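Local structure of proline dipeptidase (Streptococcus agalactiae, 3OOO) at residues S3-I8 with M43-Y48; R9-S14 with P126-M131; Y30-F35 with V69-F74. The protein probably acts as a manganese-dependent proline dipeptidase of the M24B family, represented here by its N-terminal domain without the metallopeptidase domain. One frame throughout, in Å; residues are numbered along the deposited sequence.

How the contacts relate
The three contacts lie within one creatinase/prolidase N-terminal domain, an alpha/beta fold built on a mixed six-stranded sheet. Contacts 1 and 2 share helix 3-14, the first half facing strand 44-48 and the second facing the closing helix 126-129; their centres are about 10 Å apart. Contact 3, whose centre is about 9 Å from that of contact 1, joins the end of helix 25-32 to the loop leading into strand 73-76, outermost in this chain. Contacts 2 and 3 are more distant, about 18 Å between centres. Along the chain, contact 1 alternates with each of the others, whereas contact 3 falls wholly between the two segments of contact 2. Early, middle and last pieces of the domain are thereby brought together around the sheet.

Contact 1. Residues S3-I8 with M43-Y48; sequences SKLNRI and MFLFVY
Leu5 and Val47 mark the closest backbone approach, with 7.6 Å between Leu5 CA and Val47 CA, where helix 3-8 runs over strand 44-48 at 54° with the short axes 9.1 Å apart. The gap is bridged entirely by apolar branches. One methyl of Leu5 does double duty: Leu5 CD2 meets Val47 CG2 at 3.7 Å and Leu45 CD2 at 4.0 Å, so it lies against two successive inward-facing residues of the strand. A helical turn further on, Ile8 CG2 reaches Val47 CG1 at 3.9 Å, the two side chains crossing at about a right angle. Val47 thus spends its two methyls on different helix residues. With chi1 at 179°, CG1 stands opposite its own backbone N and is turned to Ile8, while CG2 serves Leu5. This is helix-on-sheet packing of an alpha/beta fold, in which the N-terminal helix covers part of one face of the mixed sheet. Behind the helix, on its outer side, the guanidinium of Arg7 folds back one turn, and Arg7 NH2 gives a hydrogen bond of 2.8 Å to Ser3 OG, with Ser3 OG lying 25° out of the guanidinium plane. The buried apolar patch continues through Phe22 of the adjoining strand, which touches both Ile8 and Val47.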
# COMPACT_ATOMS: atom_id res chain seq x y z
N SER A 3 15.80 -21.52 8.99
CA SER A 3 15.38 -21.36 10.38
C SER A 3 14.22 -20.39 10.57
O SER A 3 13.22 -20.71 11.23
CB SER A 3 16.58 -20.92 11.23
OG SER A 3 16.20 -20.53 12.54
N LYS A 4 14.36 -19.19 10.00
CA LYS A 4 13.34 -18.15 10.13
C LYS A 4 12.04 -18.57 9.45
O LYS A 4 10.96 -18.41 10.02
CB LYS A 4 13.84 -16.83 9.53
CG LYS A 4 15.10 -16.27 10.19
CD LYS A 4 15.73 -15.20 9.32
CE LYS A 4 17.03 -14.68 9.92
NZ LYS A 4 17.75 -13.80 8.96
N LEU A 5 12.16 -19.11 8.24
CA LEU A 5 10.98 -19.52 7.49
C LEU A 5 10.27 -20.71 8.14
O LEU A 5 9.04 -20.76 8.16
CB LEU A 5 11.32 -19.81 6.02
CG LEU A 5 11.52 -18.56 5.14
CD1 LEU A 5 12.17 -18.90 3.80
CD2 LEU A 5 10.20 -17.81 4.94
N ASN A 6 11.04 -21.65 8.69
CA ASN A 6 10.46 -22.77 9.45
C ASN A 6 9.69 -22.28 10.67
O ASN A 6 8.59 -22.75 10.95
CB ASN A 6 11.54 -23.77 9.88
CG ASN A 6 12.12 -24.57 8.72
OD1 ASN A 6 11.46 -24.81 7.71
ND2 ASN A 6 13.38 -24.98 8.87
N ARG A 7 10.26 -21.31 11.39
CA ARG A 7 9.58 -20.71 12.53
C ARG A 7 8.27 -20.02 12.16
O ARG A 7 7.27 -20.16 12.86
CB ARG A 7 10.50 -19.74 13.26
CG ARG A 7 11.36 -20.40 14.31
CD ARG A 7 12.29 -19.40 14.95
NE ARG A 7 13.48 -19.17 14.14
CZ ARG A 7 14.33 -18.16 14.31
NH1 ARG A 7 14.11 -17.26 15.26
NH2 ARG A 7 15.39 -18.05 13.52
N ILE A 8 8.28 -19.28 11.05
CA ILE A 8 7.06 -18.63 10.56
C ILE A 8 6.00 -19.68 10.23
O ILE A 8 4.83 -19.52 10.61
CB ILE A 8 7.35 -17.72 9.34
CG1 ILE A 8 8.20 -16.52 9.78
CG2 ILE A 8 6.04 -17.24 8.68
CD1 ILE A 8 8.78 -15.72 8.64
N MSE A 43 6.44 -9.27 -6.83
CA MSE A 43 7.33 -10.08 -6.02
C MSE A 43 6.45 -10.61 -4.82
O MSE A 43 6.03 -9.72 -4.08
CB MSE A 43 8.47 -9.12 -5.48
CG MSE A 43 10.03 -9.40 -5.76
SE MSE A 43 11.07 -10.29 -4.30
CE MSE A 43 10.81 -8.93 -2.91
N PHE A 44 6.24 -11.91 -4.60
CA PHE A 44 5.64 -12.39 -3.36
C PHE A 44 6.35 -13.65 -2.93
O PHE A 44 6.66 -14.52 -3.75
CB PHE A 44 4.16 -12.72 -3.54
CG PHE A 44 3.30 -11.55 -3.94
CD1 PHE A 44 3.03 -10.51 -3.04
CD2 PHE A 44 2.78 -11.47 -5.23
CE1 PHE A 44 2.25 -9.43 -3.42
CE2 PHE A 44 1.99 -10.39 -5.61
CZ PHE A 44 1.72 -9.36 -4.71
N LEU A 45 6.56 -13.77 -1.62
CA LEU A 45 7.02 -15.01 -1.02
C LEU A 45 5.85 -15.63 -0.28
O LEU A 45 5.35 -15.05 0.69
CB LEU A 45 8.18 -14.75 -0.07
CG LEU A 45 8.75 -15.95 0.71
CD1 LEU A 45 9.39 -16.97 -0.23
CD2 LEU A 45 9.77 -15.47 1.73
N PHE A 46 5.41 -16.78 -0.76
CA PHE A 46 4.26 -17.48 -0.19
C PHE A 46 4.74 -18.53 0.79
O PHE A 46 5.42 -19.48 0.41
CB PHE A 46 3.41 -18.13 -1.29
CG PHE A 46 2.84 -17.15 -2.27
CD1 PHE A 46 1.69 -16.42 -1.96
CD2 PHE A 46 3.44 -16.94 -3.51
CE1 PHE A 46 1.16 -15.50 -2.87
CE2 PHE A 46 2.91 -16.03 -4.43
CZ PHE A 46 1.77 -15.31 -4.11
N VAL A 47 4.39 -18.34 2.06
CA VAL A 47 4.80 -19.24 3.13
C VAL A 47 3.56 -19.98 3.63
O VAL A 47 2.71 -19.42 4.32
CB VAL A 47 5.50 -18.48 4.28
CG1 VAL A 47 5.89 -19.44 5.41
CG2 VAL A 47 6.72 -17.73 3.76
N TYR A 48 3.45 -21.24 3.21
CA TYR A 48 2.35 -22.11 3.62
C TYR A 48 2.66 -22.76 4.95
O TYR A 48 3.82 -22.89 5.33
CB TYR A 48 2.12 -23.21 2.59
CG TYR A 48 1.40 -22.78 1.34
CD1 TYR A 48 0.01 -22.66 1.32
CD2 TYR A 48 2.10 -22.52 0.16
CE1 TYR A 48 -0.67 -22.29 0.16
CE2 TYR A 48 1.43 -22.14 -1.00
CZ TYR A 48 0.06 -22.03 -1.00
OH TYR A 48 -0.59 -21.66 -2.15

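Contact 2. Residues R9-S14 with P126-M131; sequences RHHLHS and PYIQNM
His11 and Tyr127 form the aromatic part of this contact, and their alpha carbons are the nearest pair, with His11 CA 8.1 Å from Tyr127 CA. The rings are neither stacked nor edge-to-face: their centroids are 4.7 Å apart and their planes meet at 42°. Tyr127 CD2 lies over one face of the imidazole, toward its rim, and comes within 3.3 Å of His11 CG. Both side chains leave their helices with CG opposite the backbone N (chi1 171° for His11) and slide past each other in opposite directions.

A CH-pi interaction adds to the overlap, since Tyr127 CB sits 4.0 Å from the centroid of the His11 ring, 23° off its normal. Apolar contact is added by Ile128, whose CG1 and CD1 both approach His11 CD2, the CG1 distance being 3.7 Å.

The polar tie of the imidazole runs to the residue just before helix 126-129, with His11 NE2 hydrogen-bonded to Thr125 OG1. That bond should restrict rotation of the ring while Tyr127 covers one of its faces.

Inward from the ring pair, Leu12 and Ile128 both touch Leu99 of strand 97-100, and they reach Ala20 and Phe22 of strand 19-22 respectively, so the first and last helices of this alpha/beta domain, 3-14 and 126-129, pack side by side on one face of its sheet, over the same two strands.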
# COMPACT_ATOMS: atom_id res chain seq x y z
N ARG A 9 6.41 -20.75 9.56
CA ARG A 9 5.51 -21.84 9.21
C ARG A 9 4.84 -22.45 10.44
O ARG A 9 3.63 -22.66 10.46
CB ARG A 9 6.26 -22.91 8.41
CG ARG A 9 5.36 -23.95 7.77
CD ARG A 9 6.16 -24.96 6.97
NE ARG A 9 7.07 -25.70 7.83
CZ ARG A 9 6.71 -26.74 8.58
NH1 ARG A 9 5.45 -27.15 8.58
NH2 ARG A 9 7.61 -27.35 9.34
N HIS A 10 5.63 -22.72 11.47
CA HIS A 10 5.09 -23.28 12.71
C HIS A 10 4.18 -22.29 13.43
O HIS A 10 3.17 -22.67 14.02
CB HIS A 10 6.22 -23.76 13.63
CG HIS A 10 6.88 -25.02 13.16
ND1 HIS A 10 6.24 -26.24 13.16
CD2 HIS A 10 8.12 -25.24 12.66
CE1 HIS A 10 7.06 -27.16 12.69
NE2 HIS A 10 8.20 -26.58 12.38
N HIS A 11 4.54 -21.01 13.35
CA HIS A 11 3.73 -19.95 13.95
C HIS A 11 2.35 -19.85 13.32
O HIS A 11 1.38 -19.54 14.01
CB HIS A 11 4.45 -18.61 13.84
CG HIS A 11 3.60 -17.44 14.25
ND1 HIS A 11 3.14 -17.27 15.54
CD2 HIS A 11 3.13 -16.39 13.54
CE1 HIS A 11 2.42 -16.17 15.60
NE2 HIS A 11 2.40 -15.62 14.40
N LEU A 12 2.26 -20.10 12.02
CA LEU A 12 0.97 -20.12 11.35
C LEU A 12 0.02 -21.12 12.00
O LEU A 12 -1.19 -20.88 12.05
CB LEU A 12 1.12 -20.41 9.85
CG LEU A 12 1.88 -19.40 8.98
CD1 LEU A 12 2.02 -19.94 7.57
CD2 LEU A 12 1.19 -18.03 8.95
N HIS A 13 0.56 -22.22 12.53
CA HIS A 13 -0.27 -23.20 13.26
C HIS A 13 -0.90 -22.60 14.53
O HIS A 13 -2.03 -22.95 14.88
CB HIS A 13 0.51 -24.48 13.60
CG HIS A 13 1.24 -25.09 12.44
ND1 HIS A 13 2.47 -25.70 12.58
CD2 HIS A 13 0.92 -25.19 11.13
CE1 HIS A 13 2.87 -26.15 11.40
NE2 HIS A 13 1.95 -25.85 10.50
N SER A 14 -0.17 -21.71 15.20
CA SER A 14 -0.65 -21.09 16.45
C SER A 14 -1.86 -20.19 16.22
O SER A 14 -2.65 -19.96 17.13
CB SER A 14 0.47 -20.29 17.12
OG SER A 14 1.60 -21.11 17.37
N PRO A 126 2.47 -9.82 15.80
CA PRO A 126 3.65 -9.30 16.49
C PRO A 126 4.84 -10.25 16.44
O PRO A 126 5.97 -9.79 16.28
CB PRO A 126 3.15 -9.13 17.92
CG PRO A 126 1.72 -8.79 17.76
CD PRO A 126 1.24 -9.62 16.59
N TYR A 127 4.60 -11.56 16.56
CA TYR A 127 5.69 -12.55 16.51
C TYR A 127 6.52 -12.43 15.24
O TYR A 127 7.76 -12.43 15.30
CB TYR A 127 5.15 -13.98 16.68
CG TYR A 127 6.23 -15.04 16.53
CD1 TYR A 127 7.18 -15.24 17.52
CD2 TYR A 127 6.29 -15.84 15.38
CE1 TYR A 127 8.16 -16.21 17.39
CE2 TYR A 127 7.27 -16.81 15.24
CZ TYR A 127 8.21 -16.99 16.24
OH TYR A 127 9.18 -17.95 16.11
N ILE A 128 5.86 -12.34 14.09
CA ILE A 128 6.56 -12.20 12.81
C ILE A 128 7.20 -10.80 12.70
O ILE A 128 8.35 -10.68 12.27
CB ILE A 128 5.64 -12.49 11.59
CG1 ILE A 128 5.06 -13.90 11.68
CG2 ILE A 128 6.42 -12.33 10.28
CD1 ILE A 128 3.97 -14.21 10.65
N GLN A 129 6.46 -9.78 13.11
CA GLN A 129 6.93 -8.38 13.06
C GLN A 129 8.24 -8.19 13.82
O GLN A 129 9.15 -7.50 13.35
CB GLN A 129 5.88 -7.44 13.65
CG GLN A 129 4.67 -7.16 12.76
CD GLN A 129 3.70 -6.18 13.40
OE1 GLN A 129 4.09 -5.08 13.80
NE2 GLN A 129 2.44 -6.57 13.49
N ASN A 130 8.33 -8.81 14.99
CA ASN A 130 9.42 -8.57 15.93
C ASN A 130 10.60 -9.54 15.84
O ASN A 130 11.52 -9.48 16.66
CB ASN A 130 8.88 -8.54 17.37
CG ASN A 130 7.81 -7.47 17.57
OD1 ASN A 130 7.87 -6.39 16.99
ND2 ASN A 130 6.82 -7.78 18.40
N MSE A 131 10.58 -10.43 14.85
CA MSE A 131 11.66 -11.40 14.67
C MSE A 131 12.94 -10.70 14.22
O MSE A 131 14.02 -10.99 14.74
CB MSE A 131 11.26 -12.51 13.68
CG MSE A 131 11.99 -13.83 13.89
SE MSE A 131 11.34 -15.29 12.75
CE MSE A 131 9.44 -14.91 12.88

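Contact 3. Residues Y30-F35 with V69-F74; sequences YLTGFF and VPFPVF
Thr32 meets Val69 and Phe71 through its carbon atoms, an orientation set by its chi1 of 69°: OG1 takes the place between backbone N and carbonyl carbon, while CG2 points opposite the carbonyl carbon. On the other segment Phe71 has chi1 47°, which puts its ring beside its own backbone and presents the rim to Thr32. Thr32 CG2 accordingly arrives at the edge of that ring, in its plane, 3.9 Å from Phe71 CZ, with the two side chains crossing at about a right angle.

Val69 supplies the other half of the contact. Its CG1 lies 3.8 Å from Thr32 CB, and at 4.5 Å it also grazes CB of Phe34, while the ring of that residue leads away. Within the same loop, Val69 CB packs over one face of the Phe71 ring, 3.6 Å above its plane and toward the rim. Phe71 therefore has Val69 on a face and Thr32 at its edge.

The Thr32 hydroxyl is turned to its own chain. Phe34 N donates to Thr32 OG1 at 3.1 Å, with an N-H...O angle of 158°, forming an ST turn near the end of helix 25-32. Gly33, spanned by this turn, has a positive phi, at which a CB would press on the carbonyl O of Thr32. A second hydrogen bond links Thr32 OG1 to Val28 O, back in the helix.

Around the pair, Phe71 also touches Leu5 of helix 3-14, and Phe34 inserts against Leu55 and Val57 of strand 54-58. The chemistry is thus divided within a single residue: Thr32 directs its carbons across the interface and its oxygen to local backbone bonds, implying that the two segments are held by apolar contact, while the bonds of the hydroxyl are consistent with holding the local turn.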
# COMPACT_ATOMS: atom_id res chain seq x y z
N TYR A 30 15.69 -10.51 4.31
CA TYR A 30 15.94 -10.99 5.67
C TYR A 30 15.64 -12.48 5.79
O TYR A 30 16.38 -13.23 6.44
CB TYR A 30 15.11 -10.18 6.68
CG TYR A 30 15.08 -10.75 8.08
CD1 TYR A 30 16.17 -10.60 8.94
CD2 TYR A 30 13.96 -11.44 8.55
CE1 TYR A 30 16.14 -11.12 10.23
CE2 TYR A 30 13.92 -11.97 9.84
CZ TYR A 30 15.02 -11.81 10.67
OH TYR A 30 15.00 -12.32 11.95
N LEU A 31 14.57 -12.92 5.14
CA LEU A 31 14.12 -14.31 5.24
C LEU A 31 14.85 -15.29 4.33
O LEU A 31 14.86 -16.49 4.60
CB LEU A 31 12.62 -14.40 4.97
CG LEU A 31 11.67 -13.74 5.97
CD1 LEU A 31 10.24 -13.83 5.45
CD2 LEU A 31 11.79 -14.35 7.36
N THR A 32 15.45 -14.79 3.24
CA THR A 32 15.95 -15.67 2.17
C THR A 32 17.36 -15.35 1.65
O THR A 32 17.98 -16.21 1.02
CB THR A 32 15.03 -15.66 0.92
OG1 THR A 32 15.09 -14.38 0.27
CG2 THR A 32 13.58 -15.99 1.30
N GLY A 33 17.83 -14.13 1.86
CA GLY A 33 19.09 -13.67 1.27
C GLY A 33 18.96 -13.16 -0.16
O GLY A 33 19.96 -12.77 -0.78
N PHE A 34 17.74 -13.18 -0.69
CA PHE A 34 17.46 -12.69 -2.03
C PHE A 34 16.82 -11.31 -1.93
O PHE A 34 15.75 -11.16 -1.33
CB PHE A 34 16.53 -13.66 -2.77
CG PHE A 34 16.05 -13.17 -4.11
CD1 PHE A 34 16.89 -13.20 -5.23
CD2 PHE A 34 14.75 -12.69 -4.27
CE1 PHE A 34 16.44 -12.74 -6.47
CE2 PHE A 34 14.29 -12.23 -5.51
CZ PHE A 34 15.14 -12.26 -6.62
N PHE A 35 17.50 -10.30 -2.50
CA PHE A 35 16.96 -8.95 -2.58
C PHE A 35 16.50 -8.59 -3.98
O PHE A 35 17.28 -8.65 -4.93
CB PHE A 35 17.95 -7.88 -2.11
CG PHE A 35 17.35 -6.50 -2.05
CD1 PHE A 35 16.79 -6.03 -0.87
CD2 PHE A 35 17.29 -5.69 -3.19
CE1 PHE A 35 16.21 -4.76 -0.80
CE2 PHE A 35 16.71 -4.42 -3.14
CZ PHE A 35 16.16 -3.96 -1.94
N VAL A 69 17.57 -19.23 -3.49
CA VAL A 69 16.68 -20.02 -2.63
C VAL A 69 16.56 -21.48 -3.08
O VAL A 69 16.64 -21.76 -4.28
CB VAL A 69 15.26 -19.37 -2.49
CG1 VAL A 69 15.36 -17.91 -2.09
CG2 VAL A 69 14.46 -19.50 -3.78
N PRO A 70 16.39 -22.41 -2.12
CA PRO A 70 16.34 -23.83 -2.44
C PRO A 70 14.94 -24.37 -2.74
O PRO A 70 14.79 -25.52 -3.16
CB PRO A 70 16.89 -24.48 -1.17
CG PRO A 70 16.44 -23.57 -0.08
CD PRO A 70 16.45 -22.18 -0.66
N PHE A 71 13.92 -23.53 -2.52
CA PHE A 71 12.53 -23.92 -2.69
C PHE A 71 11.96 -23.41 -4.03
O PHE A 71 12.65 -22.65 -4.73
CB PHE A 71 11.70 -23.44 -1.49
CG PHE A 71 11.96 -22.01 -1.09
CD1 PHE A 71 11.38 -20.96 -1.80
CD2 PHE A 71 12.75 -21.72 0.02
CE1 PHE A 71 11.60 -19.64 -1.43
CE2 PHE A 71 12.97 -20.39 0.41
CZ PHE A 71 12.40 -19.35 -0.31
N PRO A 72 10.73 -23.81 -4.40
CA PRO A 72 10.23 -23.48 -5.74
C PRO A 72 10.15 -21.98 -6.05
O PRO A 72 9.78 -21.17 -5.19
CB PRO A 72 8.84 -24.10 -5.76
CG PRO A 72 8.94 -25.25 -4.81
CD PRO A 72 9.81 -24.74 -3.70
N VAL A 73 10.50 -21.65 -7.28
CA VAL A 73 10.45 -20.29 -7.79
C VAL A 73 9.69 -20.31 -9.11
O VAL A 73 9.90 -21.20 -9.94
CB VAL A 73 11.87 -19.72 -8.05
CG1 VAL A 73 11.80 -18.31 -8.67
CG2 VAL A 73 12.69 -19.69 -6.78
N PHE A 74 8.80 -19.35 -9.31
CA PHE A 74 8.20 -19.15 -10.63
C PHE A 74 8.07 -17.66 -10.94
O PHE A 74 8.24 -16.82 -10.07
CB PHE A 74 6.89 -19.94 -10.82
CG PHE A 74 5.72 -19.41 -10.04
CD1 PHE A 74 4.61 -18.88 -10.72
CD2 PHE A 74 5.68 -19.47 -8.65
CE1 PHE A 74 3.49 -18.41 -10.02
CE2 PHE A 74 4.57 -18.98 -7.94
CZ PHE A 74 3.48 -18.46 -8.63